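Glutathione S-transferase 2 (Heligmosomoides polygyrus, PDB 1TW9) probably catalyses the conjugation of glutathione to electrophilic substrates, giving an S-substituted glutathione and releasing a halide anion and a proton. Local coordinates at residues Ile88-Arg99 with Ser154-His163. Sequence-based numbering, arbitrary orientation.
Sequences IDSLADAYTDYR and SWVDLLVAEH. Unlike the reference sequence in segment 88-99: L91 (reference Pro).
The Y95 ring turns its edge to the face of H163, the planes 71° apart in an edge-to-face pair, with Y95 CE1 3.6 Å from H163 CG. L159 covers one face of Y95, its CG 4.2 Å from the ring centroid in a CH-pi contact, and the R99 CG methylene lies over the other, toward the rim. Y95 reaches across because its CG is anti to the backbone N (chi1 171°), which extends the ring toward the other helix. At the edge of H163, in its plane, Y98 OH meets NE2 in a short 2.6 Å hydrogen bond, which helps fix the imidazole's rotation. Replacing Y95 by alanine is likely to strip L159 and one face of H163 of their aromatic cover, the bond to Y98 remaining to orient the imidazole. Histidine suits the position by offering a flat face and a polar edge together; Y98 OH also bonds Y174 OH, and F132 stacks on the Y98 ring. The bent R99 chain passes H163, CD 3.7 Å from CE1, and ND1 lies over one face of the guanidinium.

Helices 82-101 and 155-170 run nearly parallel, at 24° and 9.4 Å between the segment axes, within the all-helical domain that glutathione transferases join to a thioredoxin-like one. Small A92 suits the closest backbone approach, opposite V156; its CB lies 3.6 Å from W155 CH2, while V156 CG2 packs against L91 CB.

W155 gives I88 CG2 a broad apolar face and a water an N-H; I88 CD1 touches CB of the N-cap residue S154. The indole edge faces D89 OD1, to which that water donates. Buried D89 answers two arginines: OD1 bridges to R69 of the same chain, OD2 to R69 of the second subunit.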
# COMPACT_ATOMS: atom_id res chain seq x y z
N ILE A 88 2.25 7.27 8.00
CA ILE A 88 3.14 7.33 6.85
C ILE A 88 2.50 6.50 5.72
O ILE A 88 2.42 6.92 4.54
CB ILE A 88 4.55 6.83 7.26
CG1 ILE A 88 5.28 7.88 8.20
CG2 ILE A 88 5.43 6.44 6.05
CD1 ILE A 88 6.47 7.33 8.95
N ASP A 89 2.13 5.28 6.06
CA ASP A 89 1.43 4.41 5.11
C ASP A 89 0.25 5.13 4.49
O ASP A 89 0.02 5.03 3.29
CB ASP A 89 0.90 3.15 5.75
CG ASP A 89 1.95 2.20 6.16
OD1 ASP A 89 3.12 2.31 5.69
OD2 ASP A 89 1.72 1.24 6.93
N SER A 90 -0.55 5.78 5.31
CA SER A 90 -1.78 6.42 4.83
C SER A 90 -1.41 7.50 3.79
O SER A 90 -2.11 7.63 2.79
CB SER A 90 -2.64 7.01 5.98
OG SER A 90 -2.07 8.19 6.47
N LEU A 91 -0.31 8.24 4.02
CA LEU A 91 0.10 9.29 3.08
C LEU A 91 0.57 8.67 1.74
O LEU A 91 0.34 9.23 0.68
CB LEU A 91 1.19 10.17 3.71
CG LEU A 91 0.54 11.14 4.72
CD1 LEU A 91 1.62 11.49 5.69
CD2 LEU A 91 0.03 12.32 3.95
N ALA A 92 1.29 7.53 1.80
CA ALA A 92 1.78 6.89 0.62
C ALA A 92 0.61 6.33 -0.15
O ALA A 92 0.62 6.35 -1.38
CB ALA A 92 2.69 5.81 0.98
N ASP A 93 -0.41 5.86 0.55
CA ASP A 93 -1.59 5.36 -0.16
C ASP A 93 -2.39 6.52 -0.79
O ASP A 93 -2.95 6.39 -1.86
CB ASP A 93 -2.50 4.74 0.83
CG ASP A 93 -2.18 3.32 1.10
OD1 ASP A 93 -1.41 2.72 0.30
OD2 ASP A 93 -2.77 2.71 2.07
N ALA A 94 -2.50 7.63 -0.09
CA ALA A 94 -3.09 8.84 -0.70
C ALA A 94 -2.32 9.26 -1.92
O ALA A 94 -2.89 9.70 -2.91
CB ALA A 94 -3.14 9.97 0.30
N TYR A 95 -0.99 9.10 -1.89
CA TYR A 95 -0.14 9.42 -3.04
C TYR A 95 -0.58 8.55 -4.22
O TYR A 95 -0.77 9.02 -5.37
CB TYR A 95 1.36 9.19 -2.70
CG TYR A 95 2.25 9.30 -3.90
CD1 TYR A 95 2.48 10.55 -4.52
CD2 TYR A 95 2.86 8.18 -4.44
CE1 TYR A 95 3.32 10.62 -5.61
CE2 TYR A 95 3.65 8.25 -5.53
CZ TYR A 95 3.86 9.47 -6.13
OH TYR A 95 4.68 9.53 -7.21
N THR A 96 -0.66 7.24 -3.98
CA THR A 96 -1.07 6.29 -4.99
C THR A 96 -2.39 6.67 -5.64
O THR A 96 -2.53 6.58 -6.85
CB THR A 96 -1.18 4.89 -4.38
OG1 THR A 96 0.11 4.47 -4.03
CG2 THR A 96 -1.64 3.82 -5.40
N ASP A 97 -3.37 7.03 -4.81
CA ASP A 97 -4.66 7.48 -5.33
C ASP A 97 -4.53 8.71 -6.22
O ASP A 97 -5.07 8.77 -7.33
CB ASP A 97 -5.60 7.83 -4.18
CG ASP A 97 -6.07 6.62 -3.41
OD1 ASP A 97 -6.01 5.50 -3.96
OD2 ASP A 97 -6.54 6.70 -2.24
N TYR A 98 -3.81 9.71 -5.73
CA TYR A 98 -3.53 10.87 -6.53
C TYR A 98 -2.89 10.53 -7.87
O TYR A 98 -3.35 11.05 -8.92
CB TYR A 98 -2.68 11.87 -5.73
CG TYR A 98 -1.77 12.70 -6.51
CD1 TYR A 98 -2.22 13.82 -7.22
CD2 TYR A 98 -0.40 12.40 -6.54
CE1 TYR A 98 -1.36 14.60 -7.93
CE2 TYR A 98 0.46 13.15 -7.22
CZ TYR A 98 -0.01 14.29 -7.90
OH TYR A 98 0.85 15.06 -8.64
N ARG A 99 -1.91 9.64 -7.90
CA ARG A 99 -1.28 9.23 -9.17
C ARG A 99 -2.26 8.59 -10.15
O ARG A 99 -2.19 8.79 -11.38
CB ARG A 99 -0.07 8.29 -8.91
CG ARG A 99 1.17 9.06 -8.44
CD ARG A 99 1.82 9.91 -9.57
NE ARG A 99 2.91 9.12 -10.13
CZ ARG A 99 3.30 9.08 -11.38
NH1 ARG A 99 2.76 9.83 -12.33
NH2 ARG A 99 4.29 8.26 -11.69
N SER A 154 11.06 10.16 6.76
CA SER A 154 10.53 8.81 6.52
C SER A 154 10.50 8.57 5.02
O SER A 154 10.59 9.53 4.21
CB SER A 154 9.14 8.62 7.07
OG SER A 154 8.21 9.46 6.41
N TRP A 155 10.18 7.34 4.66
CA TRP A 155 10.15 6.98 3.19
C TRP A 155 9.06 7.74 2.44
O TRP A 155 9.24 8.02 1.21
CB TRP A 155 9.99 5.50 3.00
CG TRP A 155 8.74 4.88 3.52
CD1 TRP A 155 8.46 4.49 4.82
CD2 TRP A 155 7.63 4.43 2.73
NE1 TRP A 155 7.22 3.85 4.86
CE2 TRP A 155 6.68 3.85 3.60
CE3 TRP A 155 7.30 4.57 1.39
CZ2 TRP A 155 5.45 3.35 3.16
CZ3 TRP A 155 6.09 4.04 0.96
CH2 TRP A 155 5.20 3.44 1.83
N VAL A 156 7.99 8.11 3.10
CA VAL A 156 6.92 8.89 2.38
C VAL A 156 7.41 10.33 2.14
O VAL A 156 7.07 10.93 1.12
CB VAL A 156 5.52 8.89 3.03
CG1 VAL A 156 5.48 9.78 4.33
CG2 VAL A 156 4.49 9.32 2.01
N ASP A 157 8.24 10.90 3.01
CA ASP A 157 8.89 12.18 2.68
C ASP A 157 9.69 12.07 1.36
O ASP A 157 9.61 12.94 0.49
CB ASP A 157 9.86 12.61 3.76
CG ASP A 157 9.20 13.00 5.02
OD1 ASP A 157 8.27 13.89 5.02
OD2 ASP A 157 9.64 12.46 6.10
N LEU A 158 10.48 11.02 1.23
CA LEU A 158 11.22 10.70 0.02
C LEU A 158 10.33 10.55 -1.20
O LEU A 158 10.68 11.08 -2.28
CB LEU A 158 12.15 9.44 0.12
CG LEU A 158 13.15 9.42 1.22
CD1 LEU A 158 13.78 8.10 1.33
CD2 LEU A 158 14.12 10.48 1.04
N LEU A 159 9.23 9.83 -1.08
CA LEU A 159 8.36 9.56 -2.20
C LEU A 159 7.69 10.89 -2.67
O LEU A 159 7.65 11.17 -3.88
CB LEU A 159 7.33 8.57 -1.70
CG LEU A 159 6.29 8.07 -2.65
CD1 LEU A 159 6.97 7.26 -3.75
CD2 LEU A 159 5.27 7.24 -1.95
N VAL A 160 7.17 11.64 -1.72
CA VAL A 160 6.51 12.92 -2.03
C VAL A 160 7.46 13.92 -2.64
O VAL A 160 7.14 14.48 -3.74
CB VAL A 160 5.70 13.45 -0.85
CG1 VAL A 160 5.10 14.87 -1.17
CG2 VAL A 160 4.51 12.47 -0.55
N ALA A 161 8.64 14.11 -2.02
CA ALA A 161 9.59 15.14 -2.43
C ALA A 161 10.07 14.81 -3.84
O ALA A 161 10.22 15.69 -4.67
CB ALA A 161 10.78 15.22 -1.48
N GLU A 162 10.28 13.54 -4.14
CA GLU A 162 10.76 13.20 -5.48
C GLU A 162 9.73 13.47 -6.55
O GLU A 162 10.04 14.01 -7.61
CB GLU A 162 11.21 11.72 -5.50
CG GLU A 162 11.62 11.20 -6.88
CD GLU A 162 12.98 11.75 -7.39
OE1 GLU A 162 13.17 11.72 -8.63
OE2 GLU A 162 13.85 12.27 -6.61
N HIS A 163 8.46 13.20 -6.25
CA HIS A 163 7.40 13.45 -7.17
C HIS A 163 7.28 14.95 -7.41
O HIS A 163 7.19 15.40 -8.54
CB HIS A 163 6.07 12.89 -6.66
CG HIS A 163 4.93 13.15 -7.59
ND1 HIS A 163 4.85 12.60 -8.86
CD2 HIS A 163 3.88 14.01 -7.49
CE1 HIS A 163 3.78 13.08 -9.47
NE2 HIS A 163 3.17 13.93 -8.66
O HOH W 1 5.51 2.85 7.03